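Long-range contact in cellulase (Bacillus sp. BG-CS10, PDB 5E09), which probably hydrolyses internal beta-1,4-glucosidic bonds of cellulose with a family 5 catalytic barrel, aided by appended carbohydrate-binding modules: residues 337-349 and 358-370. Sequence-based numbering, arbitrary orientation.
Sequences EGRSATAESNLIH and DQDIQLHLHGNEL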
loop_
_atom_site.group_PDB
_atom_site.type_symbol
_atom_site.label_atom_id
_atom_site.label_comp_id
_atom_site.label_asym_id
_atom_site.label_seq_id
_atom_site.Cartn_x
_atom_site.Cartn_y
_atom_site.Cartn_z
ATOM N N GLU A 337 13.892 -2.209 12.316
ATOM C CA GLU A 337 14.874 -2.045 13.389
ATOM C C GLU A 337 15.118 -0.583 13.774
ATOM O O GLU A 337 15.443 -0.283 14.926
ATOM C CB GLU A 337 16.201 -2.703 13.004
ATOM C CG GLU A 337 17.257 -2.641 14.096
ATOM C CD GLU A 337 18.552 -3.345 13.705
ATOM O OE1 GLU A 337 18.633 -3.850 12.561
ATOM O OE2 GLU A 337 19.483 -3.397 14.545
ATOM N N GLY A 338 14.965 0.327 12.820
ATOM C CA GLY A 338 15.251 1.721 13.092
ATOM C C GLY A 338 15.233 2.569 11.843
ATOM O O GLY A 338 15.007 2.074 10.740
ATOM N N ARG A 339 15.483 3.859 12.019
ATOM C CA ARG A 339 15.362 4.818 10.928
ATOM C C ARG A 339 16.498 4.721 9.911
ATOM O O ARG A 339 17.642 4.440 10.268
ATOM C CB ARG A 339 15.290 6.241 11.491
ATOM C CG ARG A 339 14.104 6.465 12.418
ATOM C CD ARG A 339 13.587 7.894 12.334
ATOM N NE ARG A 339 13.066 8.211 11.004
ATOM C CZ ARG A 339 12.571 9.396 10.665
ATOM N NH1 ARG A 339 12.529 10.378 11.558
ATOM N NH2 ARG A 339 12.117 9.600 9.433
ATOM N N SER A 340 16.160 4.945 8.642
ATOM C CA SER A 340 17.141 5.047 7.566
ATOM C C SER A 340 17.254 6.488 7.110
ATOM O O SER A 340 16.269 7.228 7.121
ATOM C CB SER A 340 16.761 4.164 6.374
ATOM O OG SER A 340 16.785 2.796 6.722
ATOM N N ALA A 341 18.454 6.888 6.707
ATOM C CA ALA A 341 18.626 8.185 6.081
ATOM C C ALA A 341 17.983 8.146 4.701
ATOM O O ALA A 341 17.923 7.094 4.054
ATOM C CB ALA A 341 20.095 8.556 5.983
ATOM N N THR A 342 17.476 9.290 4.265
ATOM C CA THR A 342 16.921 9.403 2.931
ATOM C C THR A 342 17.517 10.654 2.304
ATOM O O THR A 342 18.429 11.257 2.869
ATOM C CB THR A 342 15.374 9.473 2.948
ATOM O OG1 THR A 342 14.948 10.645 3.653
ATOM C CG2 THR A 342 14.782 8.249 3.634
ATOM N N ALA A 343 17.015 11.035 1.138
ATOM C CA ALA A 343 17.412 12.287 0.509
ATOM C C ALA A 343 16.201 12.913 -0.177
ATOM O O ALA A 343 15.165 12.267 -0.318
ATOM C CB ALA A 343 18.541 12.058 -0.482
ATOM N N GLU A 344 16.334 14.167 -0.604
ATOM C CA GLU A 344 15.235 14.895 -1.230
ATOM C C GLU A 344 14.736 14.201 -2.497
ATOM O O GLU A 344 13.611 14.429 -2.936
ATOM C CB GLU A 344 15.661 16.326 -1.555
ATOM C CG GLU A 344 16.855 16.410 -2.491
ATOM C CD GLU A 344 17.286 17.840 -2.769
ATOM O OE1 GLU A 344 16.465 18.762 -2.563
ATOM O OE2 GLU A 344 18.448 18.038 -3.191
ATOM N N SER A 345 15.577 13.347 -3.066
ATOM C CA SER A 345 15.256 12.624 -4.285
ATOM C C SER A 345 16.167 11.404 -4.412
ATOM O O SER A 345 17.269 11.389 -3.855
ATOM C CB SER A 345 15.408 13.542 -5.499
ATOM O OG SER A 345 15.444 12.797 -6.702
ATOM N N ASN A 346 15.714 10.379 -5.126
ATOM C CA ASN A 346 16.571 9.231 -5.395
ATOM C C ASN A 346 17.172 9.360 -6.789
ATOM O O ASN A 346 17.775 8.426 -7.311
ATOM C CB ASN A 346 15.798 7.915 -5.260
ATOM C CG ASN A 346 14.891 7.648 -6.446
ATOM O OD1 ASN A 346 14.184 8.537 -6.912
ATOM N ND2 ASN A 346 14.913 6.422 -6.943
ATOM N N LEU A 347 16.992 10.535 -7.385
ATOM C CA LEU A 347 17.472 10.810 -8.730
ATOM C C LEU A 347 18.496 11.943 -8.740
ATOM O O LEU A 347 18.374 12.914 -7.994
ATOM C CB LEU A 347 16.307 11.179 -9.652
ATOM C CG LEU A 347 15.123 10.214 -9.738
ATOM C CD1 LEU A 347 14.088 10.752 -10.713
ATOM C CD2 LEU A 347 15.574 8.813 -10.145
ATOM N N ILE A 348 19.501 11.804 -9.599
ATOM C CA ILE A 348 20.437 12.875 -9.906
ATOM C C ILE A 348 20.396 13.146 -11.403
ATOM O O ILE A 348 20.802 12.300 -12.202
ATOM C CB ILE A 348 21.869 12.518 -9.507
ATOM C CG1 ILE A 348 21.963 12.264 -8.006
ATOM C CG2 ILE A 348 22.834 13.615 -9.934
ATOM C CD1 ILE A 348 23.308 11.715 -7.586
ATOM N N HIS A 349 19.904 14.318 -11.787
ATOM C CA HIS A 349 19.789 14.652 -13.200
ATOM C C HIS A 349 20.969 15.463 -13.714
ATOM O O HIS A 349 21.384 16.447 -13.105
ATOM C CB HIS A 349 18.496 15.422 -13.469
ATOM C CG HIS A 349 17.258 14.667 -13.092
ATOM N ND1 HIS A 349 16.688 14.761 -11.846
ATOM C CD2 HIS A 349 16.500 13.798 -13.799
ATOM C CE1 HIS A 349 15.615 13.985 -11.800
ATOM N NE2 HIS A 349 15.482 13.388 -12.966
ATOM N N ASP A 358 29.604 20.436 -10.543
ATOM C CA ASP A 358 29.342 19.923 -9.200
ATOM C C ASP A 358 27.841 19.966 -8.925
ATOM O O ASP A 358 27.156 20.878 -9.389
ATOM C CB ASP A 358 30.090 20.745 -8.141
ATOM C CG ASP A 358 31.589 20.433 -8.076
ATOM O OD1 ASP A 358 32.049 19.453 -8.702
ATOM O OD2 ASP A 358 32.310 21.173 -7.375
ATOM N N GLN A 359 27.322 18.992 -8.180
ATOM C CA GLN A 359 25.888 18.969 -7.892
ATOM C C GLN A 359 25.600 18.684 -6.428
ATOM O O GLN A 359 26.115 17.723 -5.864
ATOM C CB GLN A 359 25.174 17.932 -8.766
ATOM C CG GLN A 359 25.261 18.205 -10.259
ATOM C CD GLN A 359 23.904 18.211 -10.931
ATOM O OE1 GLN A 359 22.930 17.664 -10.403
ATOM N NE2 GLN A 359 23.826 18.839 -12.101
ATOM N N ASP A 360 24.767 19.525 -5.822
ATOM C CA ASP A 360 24.399 19.370 -4.418
ATOM C C ASP A 360 23.137 18.529 -4.267
ATOM O O ASP A 360 22.285 18.506 -5.157
ATOM C CB ASP A 360 24.199 20.737 -3.762
ATOM C CG ASP A 360 25.513 21.418 -3.413
ATOM O OD1 ASP A 360 26.569 20.971 -3.910
ATOM O OD2 ASP A 360 25.490 22.403 -2.645
ATOM N N ILE A 361 23.033 17.842 -3.132
ATOM C CA ILE A 361 21.948 16.908 -2.843
ATOM C C ILE A 361 21.617 16.946 -1.359
ATOM O O ILE A 361 22.474 16.673 -0.519
ATOM C CB ILE A 361 22.307 15.449 -3.214
ATOM C CG1 ILE A 361 22.700 15.326 -4.686
ATOM C CG2 ILE A 361 21.148 14.519 -2.890
ATOM C CD1 ILE A 361 23.576 14.133 -4.966
ATOM N N GLN A 362 20.372 17.270 -1.035
ATOM C CA GLN A 362 19.966 17.377 0.358
ATOM C C GLN A 362 19.673 15.996 0.936
ATOM O O GLN A 362 18.784 15.286 0.469
ATOM C CB GLN A 362 18.747 18.299 0.490
ATOM C CG GLN A 362 18.223 18.459 1.908
ATOM C CD GLN A 362 19.195 19.194 2.814
ATOM O OE1 GLN A 362 19.554 18.697 3.883
ATOM N NE2 GLN A 362 19.622 20.385 2.393
ATOM N N LEU A 363 20.447 15.615 1.944
ATOM C CA LEU A 363 20.234 14.369 2.661
ATOM C C LEU A 363 19.290 14.599 3.837
ATOM O O LEU A 363 19.257 15.689 4.404
ATOM C CB LEU A 363 21.569 13.807 3.157
ATOM C CG LEU A 363 22.260 12.685 2.382
ATOM C CD1 LEU A 363 22.142 12.870 0.869
ATOM C CD2 LEU A 363 23.726 12.604 2.812
ATOM N N HIS A 364 18.510 13.580 4.182
ATOM C CA HIS A 364 17.746 13.574 5.425
ATOM C C HIS A 364 18.308 12.464 6.286
ATOM O O HIS A 364 17.925 11.307 6.133
ATOM C CB HIS A 364 16.249 13.341 5.191
ATOM C CG HIS A 364 15.648 14.225 4.147
ATOM N ND1 HIS A 364 15.821 15.596 4.137
ATOM C CD2 HIS A 364 14.855 13.941 3.087
ATOM C CE1 HIS A 364 15.174 16.109 3.110
ATOM N NE2 HIS A 364 14.576 15.127 2.456
ATOM N N LEU A 365 19.215 12.817 7.187
ATOM C CA LEU A 365 20.005 11.819 7.897
ATOM C C LEU A 365 19.186 11.027 8.913
ATOM O O LEU A 365 19.498 9.868 9.193
ATOM C CB LEU A 365 21.199 12.491 8.581
ATOM C CG LEU A 365 22.243 13.027 7.598
ATOM C CD1 LEU A 365 23.333 13.788 8.332
ATOM C CD2 LEU A 365 22.840 11.894 6.766
ATOM N N HIS A 366 18.140 11.654 9.449
ATOM C CA HIS A 366 17.265 11.013 10.433
ATOM C C HIS A 366 18.056 10.415 11.600
ATOM O O HIS A 366 17.776 9.300 12.044
ATOM C CB HIS A 366 16.410 9.920 9.772
ATOM C CG HIS A 366 15.460 10.436 8.732
ATOM N ND1 HIS A 366 15.115 9.706 7.614
ATOM C CD2 HIS A 366 14.776 11.602 8.649
ATOM C CE1 HIS A 366 14.262 10.405 6.883
ATOM N NE2 HIS A 366 14.041 11.557 7.488
ATOM N N GLY A 367 19.054 11.152 12.079
ATOM C CA GLY A 367 19.848 10.707 13.210
ATOM C C GLY A 367 20.995 9.777 12.848
ATOM O O GLY A 367 21.750 9.350 13.720
ATOM N N ASN A 368 21.127 9.457 11.565
ATOM C CA ASN A 368 22.222 8.609 11.107
ATOM C C ASN A 368 23.383 9.441 10.594
ATOM O O ASN A 368 23.310 10.668 10.563
ATOM C CB ASN A 368 21.748 7.649 10.013
ATOM C CG ASN A 368 20.741 6.643 10.522
ATOM O OD1 ASN A 368 20.819 6.203 11.668
ATOM N ND2 ASN A 368 19.782 6.274 9.671
ATOM N N GLU A 369 24.452 8.764 10.189
ATOM C CA GLU A 369 25.636 9.425 9.657
ATOM C C GLU A 369 26.068 8.776 8.347
ATOM O O GLU A 369 26.065 7.552 8.231
ATOM C CB GLU A 369 26.786 9.368 10.670
ATOM C CG GLU A 369 26.461 9.923 12.054
ATOM C CD GLU A 369 26.352 11.438 12.078
ATOM O OE1 GLU A 369 26.658 12.089 11.055
ATOM O OE2 GLU A 369 25.938 11.977 13.124
ATOM N N LEU A 370 26.430 9.597 7.365
ATOM C CA LEU A 370 27.000 9.095 6.123
ATOM C C LEU A 370 28.390 8.539 6.402
ATOM O O LEU A 370 29.177 9.176 7.111
ATOM C CB LEU A 370 27.075 10.200 5.071
ATOM C CG LEU A 370 27.617 9.796 3.699
ATOM C CD1 LEU A 370 26.588 8.978 2.925
ATOM C CD2 LEU A 370 28.053 11.021 2.906
#
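The H366 ring fills a slot between the R339 guanidinium on one face and H364 O, toward the rim, on the other. The guanidinium lies flat, planes 16° apart, with NH2 above the ring centre. R339 NE forms a salt bridge with E294. T342 OG1 comes within 3.3 Å of H366 CE1. At the ring edge, H366 ND1 donates an almost straight bond (172°) to S340 O, 2.8 Å away and in the ring plane. With an alanine in place of H366, S340 O would probably lose this donor and R339 its flat partner. From the same type I' turn, L365-N368, N368 ND2 reaches R339 O at 2.9 Å, from above the carbonyl plane. T342 and H364 form an antiparallel hydrogen-bonded pair. T342 OG1, set between its backbone N and carbonyl carbon (chi1 62°), lies at the H364 ring edge. On the sheet face opposite T342 and H364, A343 CB packs 3.9 Å from L363 CD1. E344 hooks over Q362: its backbone N donates to Q362 O, and OE2 accepts from Q362 N at 3.0 Å, met from above the carboxylate plane. I348 CD1 meets I361 CD1 at 3.6 Å, bridging two sheets of the X2 module. Strand 342-343 edges the sheet containing 359-364; 347-351 edges the mixed sheet, beside 425-432. Helix 286-302 of the catalytic domain borders R339, T342 and H366, while strand 425-432 packs against A343 and I348.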